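Side-chain contacts in extracellular solute-binding protein, family 1 (Bifidobacterium longum subsp. infantis, PDB 6FTH), which probably binds human milk oligosaccharides outside the cell and hands them to an ABC transporter for uptake: residues 168-173 / 177-182; 215-218 / 223-226; 314-319 / 325-330. One frame throughout, in Å; residues are numbered along the deposited sequence.

Contact 1: residues 168-173 / 177-182; sequences QVPTTW and ENVLKA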
loop_
_atom_site.group_PDB
_atom_site.type_symbol
_atom_site.label_atom_id
_atom_site.label_comp_id
_atom_site.label_asym_id
_atom_site.label_seq_id
_atom_site.Cartn_x
_atom_site.Cartn_y
_atom_site.Cartn_z
ATOM N N GLN A 168 -28.693 3.256 -12.318
ATOM C CA GLN A 168 -28.206 2.206 -11.440
ATOM C C GLN A 168 -26.682 2.220 -11.412
ATOM O O GLN A 168 -26.023 2.747 -12.306
ATOM C CB GLN A 168 -28.698 0.851 -11.932
ATOM C CG GLN A 168 -30.216 0.705 -11.839
ATOM C CD GLN A 168 -30.694 -0.684 -12.206
ATOM O OE1 GLN A 168 -29.895 -1.600 -12.400
ATOM N NE2 GLN A 168 -32.005 -0.846 -12.310
ATOM N N VAL A 169 -26.128 1.625 -10.366
ATOM C CA VAL A 169 -24.672 1.426 -10.319
ATOM C C VAL A 169 -24.248 0.613 -11.540
ATOM O O VAL A 169 -24.853 -0.440 -11.824
ATOM C CB VAL A 169 -24.282 0.713 -9.017
ATOM C CG1 VAL A 169 -22.836 0.225 -9.095
ATOM C CG2 VAL A 169 -24.453 1.657 -7.860
ATOM N N PRO A 170 -23.236 1.038 -12.293
ATOM C CA PRO A 170 -22.867 0.306 -13.513
ATOM C C PRO A 170 -22.115 -0.976 -13.201
ATOM O O PRO A 170 -21.275 -1.013 -12.299
ATOM C CB PRO A 170 -21.963 1.303 -14.251
ATOM C CG PRO A 170 -21.368 2.124 -13.142
ATOM C CD PRO A 170 -22.466 2.285 -12.150
ATOM N N THR A 171 -22.404 -2.023 -13.985
ATOM C CA THR A 171 -21.772 -3.328 -13.789
ATOM C C THR A 171 -21.007 -3.834 -15.005
ATOM O O THR A 171 -20.454 -4.931 -14.938
ATOM C CB THR A 171 -22.781 -4.397 -13.380
ATOM O OG1 THR A 171 -23.648 -4.705 -14.481
ATOM C CG2 THR A 171 -23.585 -3.954 -12.159
ATOM N N THR A 172 -20.954 -3.065 -16.096
ATOM C CA THR A 172 -20.143 -3.390 -17.263
ATOM C C THR A 172 -19.475 -2.103 -17.748
ATOM O O THR A 172 -19.900 -0.991 -17.409
ATOM C CB THR A 172 -21.001 -3.919 -18.433
ATOM O OG1 THR A 172 -21.838 -2.845 -18.899
ATOM C CG2 THR A 172 -21.856 -5.114 -18.030
ATOM N N TRP A 173 -18.418 -2.241 -18.560
ATOM C CA TRP A 173 -17.791 -1.064 -19.162
ATOM C C TRP A 173 -18.786 -0.223 -19.967
ATOM O O TRP A 173 -18.708 1.016 -19.950
ATOM C CB TRP A 173 -16.602 -1.451 -20.039
ATOM C CG TRP A 173 -15.346 -1.792 -19.271
ATOM C CD1 TRP A 173 -15.175 -1.822 -17.915
ATOM C CD2 TRP A 173 -14.082 -2.145 -19.841
ATOM N NE1 TRP A 173 -13.883 -2.191 -17.604
ATOM C CE2 TRP A 173 -13.187 -2.372 -18.770
ATOM C CE3 TRP A 173 -13.621 -2.281 -21.147
ATOM C CZ2 TRP A 173 -11.854 -2.748 -18.976
ATOM C CZ3 TRP A 173 -12.300 -2.637 -21.351
ATOM C CH2 TRP A 173 -11.440 -2.881 -20.278
ATOM N N GLU A 177 -19.699 3.677 -19.202
ATOM C CA GLU A 177 -19.613 4.756 -20.174
ATOM C C GLU A 177 -20.921 5.540 -20.219
ATOM O O GLU A 177 -20.914 6.786 -20.238
ATOM C CB GLU A 177 -19.247 4.190 -21.551
ATOM C CG GLU A 177 -19.052 5.260 -22.578
ATOM C CD GLU A 177 -18.746 4.721 -23.961
ATOM O OE1 GLU A 177 -18.803 3.489 -24.178
ATOM O OE2 GLU A 177 -18.433 5.552 -24.836
ATOM N N ASN A 178 -22.053 4.839 -20.188
ATOM C CA ASN A 178 -23.345 5.528 -20.235
ATOM C C ASN A 178 -23.533 6.431 -19.025
ATOM O O ASN A 178 -23.994 7.577 -19.157
ATOM C CB ASN A 178 -24.468 4.505 -20.331
ATOM C CG ASN A 178 -25.840 5.143 -20.375
ATOM O OD1 ASN A 178 -26.189 5.827 -21.346
ATOM N ND2 ASN A 178 -26.639 4.911 -19.329
ATOM N N VAL A 179 -23.184 5.937 -17.831
ATOM C CA VAL A 179 -23.264 6.757 -16.624
ATOM C C VAL A 179 -22.386 7.995 -16.742
ATOM O O VAL A 179 -22.789 9.112 -16.369
ATOM C CB VAL A 179 -22.865 5.908 -15.396
ATOM C CG1 VAL A 179 -22.559 6.789 -14.207
ATOM C CG2 VAL A 179 -23.942 4.881 -15.089
ATOM N N LEU A 180 -21.162 7.828 -17.251
ATOM C CA LEU A 180 -20.251 8.955 -17.327
ATOM C C LEU A 180 -20.760 10.008 -18.303
ATOM O O LEU A 180 -20.600 11.203 -18.049
ATOM C CB LEU A 180 -18.862 8.472 -17.737
ATOM C CG LEU A 180 -18.143 7.546 -16.734
ATOM C CD1 LEU A 180 -16.831 7.147 -17.306
ATOM C CD2 LEU A 180 -17.948 8.218 -15.391
ATOM N N LYS A 181 -21.363 9.587 -19.426
ATOM C CA LYS A 181 -21.954 10.552 -20.357
ATOM C C LYS A 181 -23.061 11.350 -19.688
ATOM O O LYS A 181 -23.197 12.558 -19.922
ATOM C CB LYS A 181 -22.493 9.839 -21.595
ATOM C CG LYS A 181 -21.391 9.274 -22.504
ATOM C CD LYS A 181 -21.900 8.487 -23.696
ATOM C CE LYS A 181 -20.725 8.022 -24.577
ATOM N NZ LYS A 181 -21.178 7.068 -25.658
ATOM N N ALA A 182 -23.882 10.689 -18.881
ATOM C CA ALA A 182 -24.930 11.385 -18.146
ATOM C C ALA A 182 -24.344 12.379 -17.159
ATOM O O ALA A 182 -24.823 13.518 -17.043
ATOM C CB ALA A 182 -25.792 10.359 -17.422
#
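V179 and P170 carry the apolar part of this contact, their side chains crossing at about a right angle. The branch CG2 of V179 does the touching: it lies 4.2 Å from P170 CB, about as near to P170 CD, and 4.1 Å from the carbonyl oxygen of Q168. Its torsion explains this, for with CG1 anti to the backbone N (chi1 164°), CG2 is left beside that N and meets the proline ring. A rigid ring and a beta-branched side chain suit such a junction, since neither has much freedom to lose.

The polar link is a helical turn: E177 N donates to W173 O over 2.9 Å in a fairly straight bond, and Y257 OH binds the same oxygen. T172 is the N-cap, its hydroxyl taking E175 N. From E177 the chain runs out extended, its carboxylate forming a salt bridge with K260 through OE1 and another with K181 through OE2, whose hydrogen bond is weak.

Helix 173-185 starts directly from the loop that follows helix 159-165. L162 of that earlier helix packs on V179, while helix 249-263 lies against W173, E177 and L180, with Y257 stacked on the indole.

Contact 2: residues 215-218 / 223-226; sequences LLLN and VTGF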
loop_
_atom_site.group_PDB
_atom_site.type_symbol
_atom_site.label_atom_id
_atom_site.label_comp_id
_atom_site.label_asym_id
_atom_site.label_seq_id
_atom_site.Cartn_x
_atom_site.Cartn_y
_atom_site.Cartn_z
ATOM N N LEU A 215 -6.197 -0.078 -12.228
ATOM C CA LEU A 215 -7.111 -0.908 -11.459
ATOM C C LEU A 215 -8.234 -1.474 -12.325
ATOM O O LEU A 215 -8.863 -2.459 -11.923
ATOM C CB LEU A 215 -7.662 -0.112 -10.289
ATOM C CG LEU A 215 -6.692 0.136 -9.145
ATOM C CD1 LEU A 215 -7.239 1.227 -8.252
ATOM C CD2 LEU A 215 -6.443 -1.149 -8.335
ATOM N N LEU A 216 -8.503 -0.897 -13.503
ATOM C CA LEU A 216 -9.472 -1.495 -14.427
ATOM C C LEU A 216 -9.008 -2.839 -14.988
ATOM O O LEU A 216 -9.818 -3.550 -15.594
ATOM C CB LEU A 216 -9.851 -0.531 -15.566
ATOM C CG LEU A 216 -10.788 0.609 -15.164
ATOM C CD1 LEU A 216 -11.261 1.308 -16.430
ATOM C CD2 LEU A 216 -11.983 0.147 -14.365
ATOM N N LEU A 217 -7.743 -3.222 -14.784
ATOM C CA LEU A 217 -7.353 -4.585 -15.152
ATOM C C LEU A 217 -8.195 -5.616 -14.421
ATOM O O LEU A 217 -8.455 -6.701 -14.952
ATOM C CB LEU A 217 -5.878 -4.833 -14.834
ATOM C CG LEU A 217 -4.880 -4.216 -15.811
ATOM C CD1 LEU A 217 -3.480 -4.119 -15.219
ATOM C CD2 LEU A 217 -4.864 -5.039 -17.105
ATOM N N ASN A 218 -8.674 -5.288 -13.217
ATOM C CA ASN A 218 -9.515 -6.233 -12.485
ATOM C C ASN A 218 -10.815 -6.530 -13.238
ATOM O O ASN A 218 -11.362 -7.644 -13.126
ATOM C CB ASN A 218 -9.802 -5.669 -11.090
ATOM C CG ASN A 218 -8.560 -5.660 -10.207
ATOM O OD1 ASN A 218 -8.040 -6.718 -9.791
ATOM N ND2 ASN A 218 -8.059 -4.464 -9.914
ATOM N N VAL A 223 -6.036 -10.101 -11.524
ATOM C CA VAL A 223 -6.006 -9.582 -10.154
ATOM C C VAL A 223 -4.803 -8.666 -9.992
ATOM O O VAL A 223 -3.655 -9.095 -10.159
ATOM C CB VAL A 223 -5.936 -10.723 -9.126
ATOM C CG1 VAL A 223 -5.992 -10.148 -7.713
ATOM C CG2 VAL A 223 -7.034 -11.712 -9.336
ATOM N N THR A 224 -5.052 -7.410 -9.647
ATOM C CA THR A 224 -3.958 -6.491 -9.337
ATOM C C THR A 224 -3.581 -6.561 -7.856
ATOM O O THR A 224 -4.318 -7.088 -7.009
ATOM C CB THR A 224 -4.292 -5.037 -9.715
ATOM O OG1 THR A 224 -5.384 -4.562 -8.913
ATOM C CG2 THR A 224 -4.699 -4.897 -11.177
ATOM N N GLY A 225 -2.390 -6.051 -7.556
ATOM C CA GLY A 225 -1.908 -5.997 -6.182
ATOM C C GLY A 225 -1.089 -4.746 -5.956
ATOM O O GLY A 225 0.116 -4.794 -5.683
ATOM N N PHE A 226 -1.758 -3.613 -6.054
ATOM C CA PHE A 226 -1.054 -2.346 -6.164
ATOM C C PHE A 226 -0.618 -1.732 -4.829
ATOM O O PHE A 226 0.003 -0.661 -4.844
ATOM C CB PHE A 226 -1.847 -1.344 -7.020
ATOM C CG PHE A 226 -1.927 -1.693 -8.503
ATOM C CD1 PHE A 226 -1.050 -2.574 -9.115
ATOM C CD2 PHE A 226 -2.908 -1.112 -9.295
ATOM C CE1 PHE A 226 -1.152 -2.855 -10.476
ATOM C CE2 PHE A 226 -3.027 -1.405 -10.630
ATOM C CZ PHE A 226 -2.128 -2.275 -11.232
#
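The ring of F226 meets L215 in two ways: the backbone N of L215 lies at its edge, in plane, while CD2 of the leucine comes obliquely to within 3.7 Å of F226 CD2. One ring face is filled by T224 from the same segment, whose CB stands over the ring centre, 3.7 Å above the plane. L215 and F226 slide past each other in opposite directions, and L215 CD2 also reaches T224 OG1.

The second flat group, the amide of N218, carries the polar core of the contact. Its OD1 accepts T224 N at 3.1 Å in a nearly straight bond (168°), with the donor tilted from the carbonyl plane. On the other arm, ND2 donates to T224 OG1 at 2.9 Å, that oxygen lying in the amide plane, and also to L215 O at 3.0 Å, which is tilted out of it. With CG beside its own backbone N (chi1 -70°), the amide is folded back over the turn, so that N218 N and ND2 both bind L215 O. Three bonds thus fix the rotation of the amide, and asparagine suits the place because it offers a donor and an acceptor on one short stem.

T224 fits equally well. Its hydroxyl meets ND2 and also pairs with D330, while its methyl CG2 packs 3.8 Å from L217 CB.

Residues 215-216 belong to a 3-10 segment in the long connection between strands 197-199 and 235-238. F296 of strand 292-297 packs against L215 and L216, and L216 points from the turn onto V254, Y257 and Y258 of helix 249-263.

Contact 3: residues 314-319 / 325-330; sequences IPVPSA and DKTVWD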
loop_
_atom_site.group_PDB
_atom_site.type_symbol
_atom_site.label_atom_id
_atom_site.label_comp_id
_atom_site.label_asym_id
_atom_site.label_seq_id
_atom_site.Cartn_x
_atom_site.Cartn_y
_atom_site.Cartn_z
ATOM N N ILE A 314 -17.896 0.956 -5.167
ATOM C CA ILE A 314 -18.604 -0.035 -5.973
ATOM C C ILE A 314 -17.702 -1.159 -6.455
ATOM O O ILE A 314 -16.514 -0.942 -6.745
ATOM C CB ILE A 314 -19.296 0.581 -7.197
ATOM C CG1 ILE A 314 -18.294 1.326 -8.072
ATOM C CG2 ILE A 314 -20.456 1.453 -6.743
ATOM C CD1 ILE A 314 -18.852 1.712 -9.439
ATOM N N PRO A 315 -18.251 -2.355 -6.618
ATOM C CA PRO A 315 -17.513 -3.391 -7.343
ATOM C C PRO A 315 -17.125 -2.864 -8.721
ATOM O O PRO A 315 -17.843 -2.061 -9.331
ATOM C CB PRO A 315 -18.531 -4.522 -7.455
ATOM C CG PRO A 315 -19.518 -4.268 -6.293
ATOM C CD PRO A 315 -19.604 -2.805 -6.223
ATOM N N VAL A 316 -15.994 -3.325 -9.240
ATOM C CA VAL A 316 -15.558 -2.778 -10.529
ATOM C C VAL A 316 -16.466 -3.302 -11.637
ATOM O O VAL A 316 -16.831 -4.484 -11.625
ATOM C CB VAL A 316 -14.090 -3.123 -10.803
ATOM C CG1 VAL A 316 -13.885 -4.619 -11.172
ATOM C CG2 VAL A 316 -13.507 -2.203 -11.902
ATOM N N PRO A 317 -16.872 -2.478 -12.600
ATOM C CA PRO A 317 -17.634 -3.001 -13.741
ATOM C C PRO A 317 -16.829 -3.999 -14.565
ATOM O O PRO A 317 -15.610 -3.859 -14.733
ATOM C CB PRO A 317 -17.965 -1.737 -14.550
ATOM C CG PRO A 317 -18.005 -0.644 -13.498
ATOM C CD PRO A 317 -16.824 -0.999 -12.599
ATOM N N SER A 318 -17.535 -5.013 -15.101
ATOM C CA SER A 318 -16.916 -6.064 -15.898
ATOM C C SER A 318 -16.591 -5.571 -17.304
ATOM O O SER A 318 -17.383 -4.864 -17.928
ATOM C CB SER A 318 -17.861 -7.265 -16.013
ATOM O OG SER A 318 -18.239 -7.790 -14.759
ATOM N N ALA A 319 -15.443 -5.992 -17.817
ATOM C CA ALA A 319 -15.086 -5.728 -19.197
ATOM C C ALA A 319 -15.871 -6.664 -20.114
ATOM O O ALA A 319 -16.305 -7.740 -19.698
ATOM C CB ALA A 319 -13.601 -5.986 -19.380
ATOM N N ASP A 325 -18.725 -13.510 -12.320
ATOM C CA ASP A 325 -17.979 -14.429 -11.474
ATOM C C ASP A 325 -16.489 -14.443 -11.795
ATOM O O ASP A 325 -15.692 -14.836 -10.940
ATOM C CB ASP A 325 -18.549 -15.842 -11.617
ATOM C CG ASP A 325 -19.815 -16.061 -10.793
ATOM O OD1 ASP A 325 -20.237 -15.145 -10.065
ATOM O OD2 ASP A 325 -20.389 -17.170 -10.876
ATOM N N LYS A 326 -16.094 -14.024 -12.993
ATOM C CA LYS A 326 -14.697 -13.977 -13.388
ATOM C C LYS A 326 -14.090 -12.596 -13.181
ATOM O O LYS A 326 -12.880 -12.434 -13.354
ATOM C CB LYS A 326 -14.512 -14.419 -14.859
ATOM C CG LYS A 326 -14.794 -15.887 -15.147
ATOM C CD LYS A 326 -14.658 -16.218 -16.670
ATOM C CE LYS A 326 -15.955 -15.945 -17.509
ATOM N NZ LYS A 326 -15.945 -14.876 -18.638
ATOM N N THR A 327 -14.905 -11.607 -12.818
ATOM C CA THR A 327 -14.419 -10.263 -12.536
ATOM C C THR A 327 -13.877 -10.244 -11.115
ATOM O O THR A 327 -14.497 -10.781 -10.194
ATOM C CB THR A 327 -15.584 -9.279 -12.668
ATOM O OG1 THR A 327 -16.208 -9.407 -13.955
ATOM C CG2 THR A 327 -15.096 -7.833 -12.548
ATOM N N VAL A 328 -12.719 -9.625 -10.935
ATOM C CA VAL A 328 -11.999 -9.682 -9.666
ATOM C C VAL A 328 -11.843 -8.266 -9.133
ATOM O O VAL A 328 -12.326 -7.314 -9.742
ATOM C CB VAL A 328 -10.646 -10.405 -9.803
ATOM C CG1 VAL A 328 -10.906 -11.863 -10.218
ATOM C CG2 VAL A 328 -9.692 -9.689 -10.813
ATOM N N TRP A 329 -11.186 -8.127 -7.981
ATOM C CA TRP A 329 -10.755 -6.831 -7.489
ATOM C C TRP A 329 -9.367 -7.020 -6.880
ATOM O O TRP A 329 -8.936 -8.141 -6.611
ATOM C CB TRP A 329 -11.777 -6.174 -6.531
ATOM C CG TRP A 329 -11.357 -4.803 -6.136
ATOM C CD1 TRP A 329 -10.985 -4.380 -4.885
ATOM C CD2 TRP A 329 -11.212 -3.676 -7.004
ATOM N NE1 TRP A 329 -10.611 -3.069 -4.927
ATOM C CE2 TRP A 329 -10.746 -2.607 -6.214
ATOM C CE3 TRP A 329 -11.404 -3.476 -8.373
ATOM C CZ2 TRP A 329 -10.477 -1.363 -6.748
ATOM C CZ3 TRP A 329 -11.130 -2.228 -8.901
ATOM C CH2 TRP A 329 -10.675 -1.200 -8.095
ATOM N N ASP A 330 -8.665 -5.903 -6.704
ATOM C CA ASP A 330 -7.294 -5.898 -6.200
ATOM C C ASP A 330 -7.168 -6.757 -4.951
ATOM O O ASP A 330 -7.972 -6.653 -4.026
ATOM C CB ASP A 330 -6.912 -4.434 -5.901
ATOM C CG ASP A 330 -5.479 -4.265 -5.477
ATOM O OD1 ASP A 330 -5.181 -4.492 -4.274
ATOM O OD2 ASP A 330 -4.661 -3.883 -6.366
#
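V316 faces T327 and W329, and each of its side-chain carbons finds a neighbour. CB sits 3.6 Å from W329 CZ3 and as close to CE3, approaching the six-membered ring obliquely. CG2 meets the same rim atom, 3.8 Å from W329 CZ3. CG1, placed between the backbone N and the carbonyl carbon (chi1 73°), turns the other way, to lie 3.4 Å from V328 O and 3.7 Å from T327 CG2. A beta-branched valine suits the spot, reaching the indole with one branch and the opposing backbone with the other.

Both segments belong to the loop that leaves edge strand 311-313 of one of the two mixed sheets, an arrangement consistent with the two-lobed, type 2 periplasmic-binding-protein fold. P315 and P317, which lack a backbone N-H, suit a segment without regular helix or strand.

Further along, S318 OG and T327 OG1 are hydrogen-bonded at 2.7 Å, and T327 OG1 also binds S323 O, so this buried hydroxyl has two polar partners. T327 has OG1 beside the backbone N (chi1 -55°), which leaves its methyl CG2 anti to that N and facing V316 CG1. A valine here would probably leave S318 OG and S323 O without this partner.

The indole of W329 is stacked on Y435, and its NE1 binds Q153 O. Beside it, Q438 of helix 436-439 touches the ring and donates through NE2 to V316 O.

All three contacts are largely buried, yet they differ in depth: contact 2 is centred about 13 Å from the centre of the chain, contact 3 about 20 Å and contact 1 about 28 Å. Contact 1, with exposed Q168 at its rim, joins a helix start to its loop through a backbone bond and a small proline-valine contact, with ion pairs made by the helix's own side chains; contacts 2 and 3 each fold a loop back on itself, one through a buried amide, the other through a hydroxyl pair and an indole. Segment 314-319 connects to contact 1 by backbone bonds from S318 to T171 and W173. The other segment, 325-330, reaches contact 2 through D330, whose OD2 meets T224 OG1 and F226 N.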